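Local coordinates for protein GLB-12 (Caenorhabditis elegans, PDB 4BJA) that binds heme b with two axial ligands on its iron and probably acts in redox signalling, and may also bind oxygen, at residues 144-149 with 198-203; 119-124 with 204-209; 159-164 with 183-188; 37-42 with 190-195. The protein carries 1 engineered substitution. One frame throughout, in Å; residues are numbered along the deposited sequence.

Contact 1 of 4, residues 144-149 with 198-203; sequences YFEIVI and TVISQM. With HEM (protoporphyrin IX containing Fe), chain B.
I200 and I149 carry the aliphatic part of this contact, their branches sliding past each other in opposite directions. I200 CG1 lies 3.6 Å from I149 CB. It stands opposite its own carbonyl carbon (chi1 -67°), and this sends the longer branch of I200 along I149 while the short branch, CG2, rests on E146 CB at 3.9 Å. E146 suits a site half inside and half out: its CB packs here, and its extended chain carries the carboxylate to E25 of the second subunit, a meeting of like charges that may favour protonation of one of them. The two segments lie on the counterparts of the globin G and H helices, antiparallel within the heme-bearing core, their axes 9.1 Å apart at 162°. A Met-aromatic contact joins the next turn. M203 has two conformers; in the one described its SD lies 5.2 Å from the F145 ring centroid, oblique at 30° from the ring normal, while M203 CB sits over one face near the rim. The heme is met by both helices, and bulky, uncharged side chains suit this wall because the porphyrin surface and its vinyl groups are themselves apolar. In that same conformer M203 CE reaches C3B of a pyrrole at 3.6 Å. The F145 ring, which lies close to the axial ligand H127, turns its edge to the methine carbon CHC, and V148 CB touches the vinyl carbon CBB at 3.5 Å.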
# COMPACT_ATOMS: atom_id res chain seq x y z
N TYR A 144 -9.41 0.60 14.44
CA TYR A 144 -10.77 0.06 14.34
C TYR A 144 -11.08 -0.47 12.95
O TYR A 144 -11.91 -1.35 12.82
CB TYR A 144 -11.82 1.11 14.81
CG TYR A 144 -11.71 1.39 16.29
CD1 TYR A 144 -12.35 0.57 17.22
CD2 TYR A 144 -10.91 2.43 16.75
CE1 TYR A 144 -12.23 0.83 18.58
CE2 TYR A 144 -10.77 2.68 18.11
CZ TYR A 144 -11.42 1.88 18.99
OH TYR A 144 -11.28 2.14 20.34
N PHE A 145 -10.43 0.02 11.89
CA PHE A 145 -10.64 -0.57 10.59
C PHE A 145 -10.07 -1.97 10.57
O PHE A 145 -10.68 -2.90 10.01
CB PHE A 145 -9.95 0.28 9.51
CG PHE A 145 -10.42 1.70 9.49
CD1 PHE A 145 -11.80 1.98 9.43
CD2 PHE A 145 -9.50 2.75 9.62
CE1 PHE A 145 -12.23 3.33 9.42
CE2 PHE A 145 -9.93 4.07 9.63
CZ PHE A 145 -11.30 4.35 9.53
N GLU A 146 -8.90 -2.12 11.20
CA GLU A 146 -8.30 -3.42 11.31
C GLU A 146 -9.15 -4.38 12.19
O GLU A 146 -9.38 -5.53 11.84
CB GLU A 146 -6.88 -3.25 11.87
CG GLU A 146 -6.15 -4.56 12.00
CD GLU A 146 -4.79 -4.32 12.60
OE1 GLU A 146 -4.72 -4.13 13.83
OE2 GLU A 146 -3.79 -4.29 11.85
N ILE A 147 -9.68 -3.87 13.30
CA ILE A 147 -10.47 -4.70 14.20
C ILE A 147 -11.71 -5.24 13.43
O ILE A 147 -12.02 -6.44 13.47
CB ILE A 147 -10.91 -3.86 15.43
CG1 ILE A 147 -9.70 -3.64 16.35
CG2 ILE A 147 -12.10 -4.58 16.18
CD1 ILE A 147 -9.83 -2.57 17.41
N VAL A 148 -12.37 -4.38 12.67
CA VAL A 148 -13.58 -4.79 11.96
C VAL A 148 -13.22 -5.78 10.86
O VAL A 148 -13.84 -6.86 10.71
CB VAL A 148 -14.30 -3.55 11.36
CG1 VAL A 148 -15.38 -3.95 10.39
CG2 VAL A 148 -14.93 -2.70 12.53
N ILE A 149 -12.25 -5.39 10.02
CA ILE A 149 -11.94 -6.24 8.86
C ILE A 149 -11.34 -7.56 9.30
O ILE A 149 -11.59 -8.57 8.68
CB ILE A 149 -11.08 -5.52 7.82
CG1 ILE A 149 -11.94 -4.41 7.24
CG2 ILE A 149 -10.59 -6.54 6.75
CD1 ILE A 149 -12.99 -4.89 6.31
N THR A 198 -5.38 -4.99 2.17
CA THR A 198 -5.17 -3.76 1.39
C THR A 198 -6.30 -2.76 1.69
O THR A 198 -6.04 -1.56 1.75
CB THR A 198 -5.08 -4.06 -0.13
OG1 THR A 198 -4.00 -5.00 -0.32
CG2 THR A 198 -4.78 -2.81 -0.92
N VAL A 199 -7.54 -3.24 1.89
CA VAL A 199 -8.59 -2.32 2.30
C VAL A 199 -8.24 -1.68 3.65
O VAL A 199 -8.32 -0.46 3.83
CB VAL A 199 -9.95 -3.03 2.35
CG1 VAL A 199 -10.99 -2.10 2.99
CG2 VAL A 199 -10.37 -3.45 0.87
N ILE A 200 -7.78 -2.50 4.59
CA ILE A 200 -7.36 -1.94 5.90
C ILE A 200 -6.27 -0.89 5.73
O ILE A 200 -6.36 0.20 6.27
CB ILE A 200 -6.81 -3.02 6.83
CG1 ILE A 200 -7.93 -3.99 7.21
CG2 ILE A 200 -6.26 -2.34 8.13
CD1 ILE A 200 -7.41 -5.30 7.91
N SER A 201 -5.22 -1.21 4.97
CA SER A 201 -4.10 -0.28 4.90
C SER A 201 -4.53 1.05 4.24
O SER A 201 -4.13 2.12 4.71
CB SER A 201 -2.93 -0.89 4.18
OG SER A 201 -3.23 -1.01 2.83
N GLN A 202 -5.35 0.98 3.18
CA GLN A 202 -5.71 2.22 2.48
C GLN A 202 -6.73 3.04 3.25
O GLN A 202 -6.66 4.29 3.23
CB GLN A 202 -6.19 1.89 1.07
CG GLN A 202 -5.05 1.25 0.27
CD GLN A 202 -3.80 2.15 0.28
OE1 GLN A 202 -3.82 3.24 -0.27
NE2 GLN A 202 -2.73 1.71 0.98
N MET A 203 -7.64 2.37 3.97
CA MET A 203 -8.53 3.16 4.81
C MET A 203 -7.77 3.76 5.97
O MET A 203 -8.01 4.91 6.32
CB MET A 203 -9.71 2.34 5.31
CG MET A 203 -10.66 2.01 4.19
SD MET A 203 -11.97 0.99 4.85
CE MET A 203 -12.91 2.22 5.73
CHA HEM B . -20.22 5.26 7.37
CHB HEM B . -17.77 1.58 5.41
CHC HEM B . -15.48 0.88 9.58
CHD HEM B . -18.48 3.99 11.71
C1A HEM B . -19.71 4.37 6.49
C2A HEM B . -19.99 4.34 5.06
C3A HEM B . -19.30 3.31 4.55
C4A HEM B . -18.58 2.66 5.63
CMA HEM B . -19.24 2.81 3.08
CAA HEM B . -20.91 5.36 4.32
CBA HEM B . -20.13 6.17 3.27
CGA HEM B . -19.10 6.93 3.99
O1A HEM B . -19.44 7.59 5.00
O2A HEM B . -17.93 6.81 3.54
C1B HEM B . -16.91 1.14 6.38
C2B HEM B . -15.83 0.18 6.16
C3B HEM B . -15.21 -0.00 7.29
C4B HEM B . -15.86 0.81 8.28
CMB HEM B . -15.50 -0.47 4.81
CAB HEM B . -13.98 -0.92 7.47
CBB HEM B . -13.68 -1.37 8.66
C1C HEM B . -16.08 1.66 10.51
C2C HEM B . -15.73 1.72 11.91
C3C HEM B . -16.54 2.57 12.50
C4C HEM B . -17.47 3.07 11.51
CMC HEM B . -14.56 0.92 12.55
CAC HEM B . -16.50 2.93 14.00
CBC HEM B . -16.97 4.11 14.36
C1D HEM B . -19.26 4.54 10.76
C2D HEM B . -20.41 5.37 11.02
C3D HEM B . -20.93 5.76 9.68
C4D HEM B . -20.06 5.14 8.72
CMD HEM B . -21.00 5.79 12.38
CAD HEM B . -22.17 6.63 9.38
CBD HEM B . -23.30 5.65 8.99
CGD HEM B . -23.81 4.76 10.13
O1D HEM B . -23.68 5.09 11.32
O2D HEM B . -24.40 3.72 9.81
NA HEM B . -18.85 3.32 6.81
NB HEM B . -16.91 1.53 7.71
NC HEM B . -17.15 2.51 10.32
ND HEM B . -19.09 4.42 9.38
FE HEM B . -18.03 2.94 8.55

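Contact 2 of 4, residues 119-124 with 204-209; sequences LVRKTG and TDSFEL. With HEM (protoporphyrin IX containing Fe), chain B; SO4 (sulfate ion), chain C.
R121 lies along S206 where the counterparts of the globin F and H helices pass each other, their axes 7.6 Å apart and inclined at 42°. The arginine can be followed outward. Its CB packs 3.9 Å from S206 CB, and CG continues beside the same methylene. CD then turns toward the sulfate, whose O4 it approaches at 3.7 Å; a bend at chi3 (62°) swings the guanidinium back across S206, which covers one face of it, while the sulfate lies at its edge. There NE donates to sulfate O2 at 3.1 Å, fairly straight at 162°, and weakly to O4, while NH2 donates to O1 at 2.8 Å. NH1 binds Q202 OE1 and passes obliquely by D205 CB; the D205 carboxylate itself accepts from W19 NE1 of the second subunit. Arginine fits because its flat cation can serve the Q202 amide near a carboxylate; its other N-H groups hold the sulfate, probably from the crystallisation liquor and also bound by R125. Further along, G124 has no side chain, so S206 OG can come within 3.2 Å of G124 CA, the hydroxyl bonding mainly to Q202 O, with M203 O also near its one proton. On the heme side, T123 CG2 approaches a propionate oxygen. F207, whose ring also meets F145, presents its edge to the backbone, with CD2 3.5 Å from G124 O.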
# COMPACT_ATOMS: atom_id res chain seq x y z
N LEU A 119 -12.47 4.81 -4.18
CA LEU A 119 -13.57 4.44 -3.25
C LEU A 119 -13.00 4.16 -1.87
O LEU A 119 -13.50 4.68 -0.85
CB LEU A 119 -14.36 3.24 -3.79
CG LEU A 119 -15.43 2.68 -2.81
CD1 LEU A 119 -16.50 3.71 -2.46
CD2 LEU A 119 -16.08 1.44 -3.37
N VAL A 120 -11.94 3.38 -1.83
CA VAL A 120 -11.41 3.00 -0.49
C VAL A 120 -10.81 4.21 0.23
O VAL A 120 -11.09 4.45 1.41
CB VAL A 120 -10.38 1.87 -0.62
CG1 VAL A 120 -9.76 1.56 0.74
CG2 VAL A 120 -11.01 0.62 -1.26
N ARG A 121 -10.05 5.04 -0.48
CA ARG A 121 -9.46 6.19 0.18
C ARG A 121 -10.53 7.23 0.56
O ARG A 121 -10.42 7.83 1.62
CB ARG A 121 -8.33 6.76 -0.69
CG ARG A 121 -7.18 5.75 -0.76
CD ARG A 121 -5.86 6.32 -1.16
NE ARG A 121 -5.33 7.32 -0.25
CZ ARG A 121 -4.29 7.16 0.57
NH1 ARG A 121 -3.65 5.99 0.71
NH2 ARG A 121 -3.88 8.20 1.27
N LYS A 122 -11.56 7.40 -0.25
CA LYS A 122 -12.63 8.37 0.03
C LYS A 122 -13.37 7.93 1.28
O LYS A 122 -13.80 8.77 2.11
CB LYS A 122 -13.64 8.46 -1.14
CG LYS A 122 -14.76 9.43 -0.82
CD LYS A 122 -15.66 9.72 -2.00
CE LYS A 122 -16.74 10.78 -1.61
NZ LYS A 122 -17.57 11.17 -2.76
N THR A 123 -13.55 6.62 1.39
CA THR A 123 -14.29 6.05 2.55
C THR A 123 -13.44 6.25 3.80
O THR A 123 -13.96 6.65 4.86
CB THR A 123 -14.64 4.59 2.27
OG1 THR A 123 -15.43 4.53 1.07
CG2 THR A 123 -15.46 3.93 3.40
N GLY A 124 -12.14 5.99 3.69
CA GLY A 124 -11.21 6.23 4.81
C GLY A 124 -11.28 7.69 5.29
O GLY A 124 -11.45 7.98 6.50
N THR A 204 -6.83 3.01 6.54
CA THR A 204 -6.06 3.53 7.63
C THR A 204 -5.23 4.75 7.21
O THR A 204 -5.20 5.77 7.93
CB THR A 204 -5.15 2.42 8.19
OG1 THR A 204 -5.98 1.38 8.74
CG2 THR A 204 -4.18 2.97 9.25
N ASP A 205 -4.56 4.64 6.05
CA ASP A 205 -3.67 5.71 5.62
C ASP A 205 -4.43 6.95 5.22
O ASP A 205 -4.02 8.06 5.58
CB ASP A 205 -2.74 5.22 4.51
CG ASP A 205 -1.56 4.39 5.05
OD1 ASP A 205 -1.39 4.25 6.28
OD2 ASP A 205 -0.76 3.90 4.21
N SER A 206 -5.55 6.76 4.52
CA SER A 206 -6.32 7.90 4.09
C SER A 206 -6.97 8.62 5.30
O SER A 206 -6.99 9.88 5.40
CB SER A 206 -7.34 7.49 3.04
OG SER A 206 -8.25 6.51 3.51
N PHE A 207 -7.49 7.83 6.22
CA PHE A 207 -8.01 8.39 7.47
C PHE A 207 -6.92 9.22 8.21
O PHE A 207 -7.16 10.35 8.69
CB PHE A 207 -8.53 7.24 8.36
CG PHE A 207 -9.09 7.72 9.68
CD1 PHE A 207 -8.24 8.04 10.74
CD2 PHE A 207 -10.46 7.89 9.83
CE1 PHE A 207 -8.75 8.54 11.95
CE2 PHE A 207 -10.98 8.35 11.08
CZ PHE A 207 -10.13 8.70 12.09
N GLU A 208 -5.73 8.64 8.36
CA GLU A 208 -4.72 9.24 9.19
C GLU A 208 -4.31 10.59 8.60
O GLU A 208 -4.14 11.59 9.33
CB GLU A 208 -3.55 8.29 9.29
CG GLU A 208 -2.64 8.57 10.43
CD GLU A 208 -3.23 8.23 11.81
OE1 GLU A 208 -4.03 7.27 11.94
OE2 GLU A 208 -2.86 8.91 12.77
N LEU A 209 -4.18 10.62 7.28
CA LEU A 209 -3.78 11.85 6.59
C LEU A 209 -4.85 12.93 6.72
O LEU A 209 -4.55 14.11 6.95
CB LEU A 209 -3.51 11.54 5.12
CG LEU A 209 -3.03 12.75 4.27
CD1 LEU A 209 -1.77 13.37 4.84
CD2 LEU A 209 -2.78 12.32 2.81
CHA HEM B . -20.22 5.26 7.37
CHB HEM B . -17.77 1.58 5.41
CHC HEM B . -15.48 0.88 9.58
CHD HEM B . -18.48 3.99 11.71
C1A HEM B . -19.71 4.37 6.49
C2A HEM B . -19.99 4.34 5.06
C3A HEM B . -19.30 3.31 4.55
C4A HEM B . -18.58 2.66 5.63
CMA HEM B . -19.24 2.81 3.08
CAA HEM B . -20.91 5.36 4.32
CBA HEM B . -20.13 6.17 3.27
CGA HEM B . -19.10 6.93 3.99
O1A HEM B . -19.44 7.59 5.00
O2A HEM B . -17.93 6.81 3.54
C1B HEM B . -16.91 1.14 6.38
C2B HEM B . -15.83 0.18 6.16
C3B HEM B . -15.21 -0.00 7.29
C4B HEM B . -15.86 0.81 8.28
CMB HEM B . -15.50 -0.47 4.81
CAB HEM B . -13.98 -0.92 7.47
CBB HEM B . -13.68 -1.37 8.66
C1C HEM B . -16.08 1.66 10.51
C2C HEM B . -15.73 1.72 11.91
C3C HEM B . -16.54 2.57 12.50
C4C HEM B . -17.47 3.07 11.51
CMC HEM B . -14.56 0.92 12.55
CAC HEM B . -16.50 2.93 14.00
CBC HEM B . -16.97 4.11 14.36
C1D HEM B . -19.26 4.54 10.76
C2D HEM B . -20.41 5.37 11.02
C3D HEM B . -20.93 5.76 9.68
C4D HEM B . -20.06 5.14 8.72
CMD HEM B . -21.00 5.79 12.38
CAD HEM B . -22.17 6.63 9.38
CBD HEM B . -23.30 5.65 8.99
CGD HEM B . -23.81 4.76 10.13
O1D HEM B . -23.68 5.09 11.32
O2D HEM B . -24.40 3.72 9.81
NA HEM B . -18.85 3.32 6.81
NB HEM B . -16.91 1.53 7.71
NC HEM B . -17.15 2.51 10.32
ND HEM B . -19.09 4.42 9.38
FE HEM B . -18.03 2.94 8.55
S SO4 C . -5.84 10.68 -0.40
O1 SO4 C . -4.59 10.78 0.35
O2 SO4 C . -6.78 9.96 0.44
O3 SO4 C . -6.34 12.01 -0.70
O4 SO4 C . -5.66 9.96 -1.67

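Contact 3 of 4, residues 159-164 with 183-188; sequences FLTGEQ and YTTSQI
A Schellman motif ending helix 144-160 faces a capping box that starts helix 185-214, so this contact pairs the last turn of one globin helix with the first turn of the next. G162 takes the positive phi that the Schellman turn needs. T161, just before it, forms an ST turn: its OG1 stands between the backbone N and the carbonyl carbon (chi1 59°) and accepts from E163 N at 3.2 Å. That torsion turns the methyl outward, so T161 CG2 meets T185 CG2 at 3.8 Å and I188 CG2 at the same distance. On the buried side L160 CB packs on I188 CG2 at 4.2 Å, a pair of branched aliphatics suited to the place. E163 OE2 comes within 3.7 Å of T185 CG2 as the side chains cross obliquely, while E163 OE1 accepts from T161 OG1. In the capping box, T184 OG1 accepts from Q187 N at 3.0 Å, while T184 N meets Q187 OE1 from above its amide plane. Threonine suits positions 161 and 185 because one methyl can pack while its hydroxyl binds polar groups. The chemistry implies a mixed junction: aliphatic contacts on the buried side, and a water that donates to T161 O at 2.7 Å and hydrogen-bonds T185 OG1 at 2.6 Å.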
# COMPACT_ATOMS: atom_id res chain seq x y z
N PHE A 159 -17.18 -18.72 4.57
CA PHE A 159 -18.34 -18.74 3.67
C PHE A 159 -17.88 -18.70 2.20
O PHE A 159 -18.42 -19.42 1.35
CB PHE A 159 -19.28 -17.54 3.93
CG PHE A 159 -20.01 -17.62 5.23
CD1 PHE A 159 -21.06 -18.53 5.38
CD2 PHE A 159 -19.70 -16.78 6.28
CE1 PHE A 159 -21.77 -18.62 6.60
CE2 PHE A 159 -20.40 -16.87 7.51
CZ PHE A 159 -21.43 -17.79 7.65
N LEU A 160 -16.86 -17.88 1.93
CA LEU A 160 -16.39 -17.68 0.55
C LEU A 160 -15.75 -18.94 -0.01
O LEU A 160 -15.76 -19.16 -1.23
CB LEU A 160 -15.36 -16.54 0.49
CG LEU A 160 -15.98 -15.17 0.68
CD1 LEU A 160 -14.86 -14.14 1.07
CD2 LEU A 160 -16.70 -14.73 -0.58
N THR A 161 -15.17 -19.77 0.86
CA THR A 161 -14.52 -20.99 0.42
C THR A 161 -15.52 -22.15 0.35
O THR A 161 -15.22 -23.23 -0.20
CB THR A 161 -13.39 -21.42 1.35
OG1 THR A 161 -13.91 -21.63 2.67
CG2 THR A 161 -12.24 -20.38 1.38
N GLY A 162 -16.71 -21.92 0.91
CA GLY A 162 -17.69 -22.98 1.01
C GLY A 162 -17.42 -23.91 2.19
O GLY A 162 -18.10 -24.90 2.33
N GLU A 163 -16.42 -23.65 2.99
CA GLU A 163 -16.14 -24.46 4.17
C GLU A 163 -17.24 -24.31 5.23
O GLU A 163 -17.40 -25.18 6.03
CB GLU A 163 -14.84 -24.07 4.80
CG GLU A 163 -13.60 -24.27 4.04
CD GLU A 163 -12.45 -23.47 4.65
OE1 GLU A 163 -12.46 -22.20 4.68
OE2 GLU A 163 -11.53 -24.12 5.14
N GLN A 164 -17.96 -23.20 5.19
CA GLN A 164 -19.09 -22.89 6.09
C GLN A 164 -20.33 -22.46 5.30
O GLN A 164 -20.20 -21.91 4.21
CB GLN A 164 -18.69 -21.76 7.06
CG GLN A 164 -19.18 -21.94 8.48
CD GLN A 164 -18.84 -20.77 9.40
OE1 GLN A 164 -19.74 -20.11 9.90
NE2 GLN A 164 -17.57 -20.54 9.66
N TYR A 183 -11.06 -22.78 -8.36
CA TYR A 183 -10.38 -22.15 -7.23
C TYR A 183 -10.21 -23.09 -6.05
O TYR A 183 -11.16 -23.77 -5.66
CB TYR A 183 -11.14 -20.93 -6.75
CG TYR A 183 -11.43 -19.88 -7.78
CD1 TYR A 183 -10.44 -19.43 -8.64
CD2 TYR A 183 -12.69 -19.35 -7.88
CE1 TYR A 183 -10.73 -18.44 -9.59
CE2 TYR A 183 -12.99 -18.37 -8.81
CZ TYR A 183 -12.01 -17.93 -9.66
OH TYR A 183 -12.35 -16.95 -10.57
N THR A 184 -9.02 -23.13 -5.48
CA THR A 184 -8.82 -23.94 -4.29
C THR A 184 -9.09 -23.09 -3.06
O THR A 184 -9.09 -21.86 -3.12
CB THR A 184 -7.39 -24.47 -4.14
OG1 THR A 184 -6.47 -23.38 -3.93
CG2 THR A 184 -7.00 -25.31 -5.36
N THR A 185 -9.30 -23.77 -1.94
CA THR A 185 -9.54 -23.10 -0.67
C THR A 185 -8.37 -22.21 -0.28
O THR A 185 -8.56 -21.07 0.19
CB THR A 185 -9.83 -24.15 0.45
OG1 THR A 185 -11.05 -24.84 0.15
CG2 THR A 185 -9.99 -23.47 1.80
N SER A 186 -7.15 -22.71 -0.51
CA SER A 186 -5.97 -21.93 -0.22
C SER A 186 -5.88 -20.68 -1.08
O SER A 186 -5.55 -19.60 -0.58
CB SER A 186 -4.71 -22.80 -0.38
OG SER A 186 -3.58 -21.97 -0.26
N GLN A 187 -6.18 -20.81 -2.37
CA GLN A 187 -6.22 -19.66 -3.26
C GLN A 187 -7.21 -18.60 -2.79
O GLN A 187 -6.87 -17.43 -2.73
CB GLN A 187 -6.65 -20.07 -4.65
CG GLN A 187 -5.57 -20.59 -5.53
CD GLN A 187 -6.17 -21.29 -6.73
OE1 GLN A 187 -7.30 -21.00 -7.13
NE2 GLN A 187 -5.42 -22.22 -7.31
N ILE A 188 -8.44 -19.02 -2.49
CA ILE A 188 -9.48 -18.08 -2.15
C ILE A 188 -9.10 -17.37 -0.85
O ILE A 188 -9.25 -16.15 -0.71
CB ILE A 188 -10.85 -18.80 -1.99
CG1 ILE A 188 -11.30 -19.37 -3.34
CG2 ILE A 188 -11.92 -17.86 -1.51
CD1 ILE A 188 -12.51 -20.31 -3.18
O HOH W 1 -12.84 -23.76 -1.41

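Contact 4 of 4, residues 37-42 with 190-195; sequences RTLLRE and DVWKKF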
# COMPACT_ATOMS: atom_id res chain seq x y z
N ARG A 37 -8.46 -10.76 -9.01
CA ARG A 37 -9.63 -9.87 -8.92
C ARG A 37 -10.87 -10.58 -9.41
O ARG A 37 -11.95 -10.35 -8.89
CB ARG A 37 -9.38 -8.55 -9.69
CG ARG A 37 -8.29 -7.69 -8.97
CD ARG A 37 -8.07 -6.32 -9.63
NE ARG A 37 -7.07 -6.37 -10.70
CZ ARG A 37 -7.28 -6.51 -12.00
NH1 ARG A 37 -8.53 -6.65 -12.51
NH2 ARG A 37 -6.19 -6.49 -12.80
N THR A 38 -10.74 -11.37 -10.46
CA THR A 38 -11.90 -12.15 -10.96
C THR A 38 -12.37 -13.11 -9.85
O THR A 38 -13.59 -13.26 -9.60
CB THR A 38 -11.48 -12.92 -12.19
OG1 THR A 38 -11.21 -11.95 -13.21
CG2 THR A 38 -12.55 -13.88 -12.65
N LEU A 39 -11.42 -13.78 -9.21
CA LEU A 39 -11.76 -14.68 -8.08
C LEU A 39 -12.53 -13.92 -7.00
O LEU A 39 -13.56 -14.42 -6.49
CB LEU A 39 -10.49 -15.34 -7.53
CG LEU A 39 -10.64 -16.21 -6.27
CD1 LEU A 39 -9.39 -16.97 -6.14
CD2 LEU A 39 -10.84 -15.40 -4.94
N LEU A 40 -12.08 -12.70 -6.66
CA LEU A 40 -12.76 -11.92 -5.60
C LEU A 40 -14.20 -11.71 -5.98
O LEU A 40 -15.09 -11.94 -5.16
CB LEU A 40 -12.13 -10.55 -5.38
CG LEU A 40 -10.80 -10.43 -4.75
CD1 LEU A 40 -10.42 -8.96 -4.81
CD2 LEU A 40 -10.95 -10.83 -3.28
N ARG A 41 -14.43 -11.26 -7.23
CA ARG A 41 -15.78 -11.04 -7.66
C ARG A 41 -16.61 -12.33 -7.72
O ARG A 41 -17.75 -12.34 -7.24
CB ARG A 41 -15.83 -10.29 -9.01
CG ARG A 41 -17.23 -9.88 -9.38
CD ARG A 41 -17.90 -9.00 -8.37
NE ARG A 41 -19.23 -8.60 -8.83
CZ ARG A 41 -20.17 -8.09 -8.04
NH1 ARG A 41 -19.91 -7.89 -6.75
NH2 ARG A 41 -21.36 -7.75 -8.56
N GLU A 42 -16.06 -13.39 -8.31
CA GLU A 42 -16.85 -14.64 -8.50
C GLU A 42 -17.18 -15.28 -7.15
O GLU A 42 -18.30 -15.71 -6.94
CB GLU A 42 -16.12 -15.61 -9.40
CG GLU A 42 -16.02 -15.14 -10.85
CD GLU A 42 -15.61 -16.24 -11.82
OE1 GLU A 42 -14.87 -17.16 -11.41
OE2 GLU A 42 -15.99 -16.18 -13.01
N ASP A 190 -6.03 -16.88 0.43
CA ASP A 190 -4.90 -15.98 0.26
C ASP A 190 -5.34 -14.69 -0.47
O ASP A 190 -4.95 -13.60 -0.07
CB ASP A 190 -3.74 -16.70 -0.46
CG ASP A 190 -3.21 -17.94 0.30
OD1 ASP A 190 -3.61 -18.25 1.43
OD2 ASP A 190 -2.36 -18.66 -0.29
N VAL A 191 -6.17 -14.82 -1.50
CA VAL A 191 -6.61 -13.66 -2.25
C VAL A 191 -7.46 -12.72 -1.39
O VAL A 191 -7.26 -11.49 -1.41
CB VAL A 191 -7.36 -14.04 -3.56
CG1 VAL A 191 -7.95 -12.83 -4.18
CG2 VAL A 191 -6.39 -14.71 -4.54
N TRP A 192 -8.40 -13.30 -0.63
CA TRP A 192 -9.25 -12.47 0.20
C TRP A 192 -8.44 -11.83 1.31
O TRP A 192 -8.69 -10.68 1.69
CB TRP A 192 -10.47 -13.30 0.75
CG TRP A 192 -11.59 -13.23 -0.22
CD1 TRP A 192 -11.86 -14.11 -1.23
CD2 TRP A 192 -12.57 -12.20 -0.32
NE1 TRP A 192 -12.96 -13.70 -1.95
CE2 TRP A 192 -13.42 -12.52 -1.40
CE3 TRP A 192 -12.83 -11.04 0.42
CZ2 TRP A 192 -14.51 -11.71 -1.76
CZ3 TRP A 192 -13.91 -10.25 0.07
CH2 TRP A 192 -14.73 -10.58 -1.03
N LYS A 193 -7.45 -12.54 1.84
CA LYS A 193 -6.57 -11.88 2.83
C LYS A 193 -5.80 -10.71 2.22
O LYS A 193 -5.70 -9.67 2.85
CB LYS A 193 -5.64 -12.86 3.54
CG LYS A 193 -6.42 -13.76 4.51
CD LYS A 193 -5.47 -14.73 5.23
CE LYS A 193 -6.23 -15.64 6.19
NZ LYS A 193 -5.32 -16.76 6.74
N LYS A 194 -5.23 -10.89 1.02
CA LYS A 194 -4.51 -9.76 0.39
C LYS A 194 -5.43 -8.58 0.15
O LYS A 194 -5.07 -7.44 0.44
CB LYS A 194 -3.85 -10.17 -0.91
CG LYS A 194 -2.67 -11.10 -0.64
CD LYS A 194 -1.91 -11.38 -1.97
CE LYS A 194 -2.80 -11.89 -3.12
NZ LYS A 194 -2.04 -12.02 -4.45
N PHE A 195 -6.63 -8.88 -0.35
CA PHE A 195 -7.60 -7.87 -0.64
C PHE A 195 -8.00 -7.12 0.64
O PHE A 195 -7.96 -5.88 0.72
CB PHE A 195 -8.84 -8.52 -1.34
CG PHE A 195 -10.03 -7.61 -1.44
CD1 PHE A 195 -9.94 -6.36 -2.08
CD2 PHE A 195 -11.26 -8.00 -0.88
CE1 PHE A 195 -11.04 -5.49 -2.17
CE2 PHE A 195 -12.36 -7.12 -0.95
CZ PHE A 195 -12.26 -5.87 -1.61
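L40 is the main bump, a forked side chain wedged into the hollow formed by V191, W192 and F195. Its chi1 of -71° directs CG into the hollow, and from this fork one methyl goes to W192 and the other to F195. CD2 settles over the centre of the indole's five-membered ring, a CH-pi contact 3.6 Å from the centroid and 12° off the ring normal. CD1 lies over a face of the F195 phenyl, 4.0 Å from its centroid, and V191 CG1 flanks the fork, 3.7 Å from L40 CD2. The two aromatics form adjoining sides of the hollow, since W192 CE3 lies at the edge of the F195 ring. W192 also follows the backbone of the other helix, its CZ2 3.5 Å from L40 O, and its NE1 is bonded to T43 OG1. Tryptophan suits this place by offering a broad flat side and one polar N-H with a partner. A smaller bump sits alongside: L39 CD2 meets V191 CG1 tip to tip at 3.9 Å. Leucine and valine abut here through methyls, without any polar group to satisfy. The helix axes pass 9.8 Å apart at nearly a right angle, 97°, the perpendicular packing of helix 34-46, the counterpart of the globin A helix, against the H-helix counterpart.

From the N terminus, 37-42 comes first and waits for a partner until far along the chain. Next come 119-124, just before the axial ligand H127, and then 144-149 and 159-164 at the two ends of helix 144-160. Contact 3 closes the first loop, at 183-188, across a stretch partly missing from the model. Contact 4 closes next, at 190-195, then contact 1 at 198-203 and contact 2 at 204-209. Contact 3 is therefore nested inside all the others and contact 1 inside contact 2, while contact 4 crosses both 1 and 2. Helix 185-214 takes part in every contact, tying helices 34-46, 113-126 and 144-160 to one long rod.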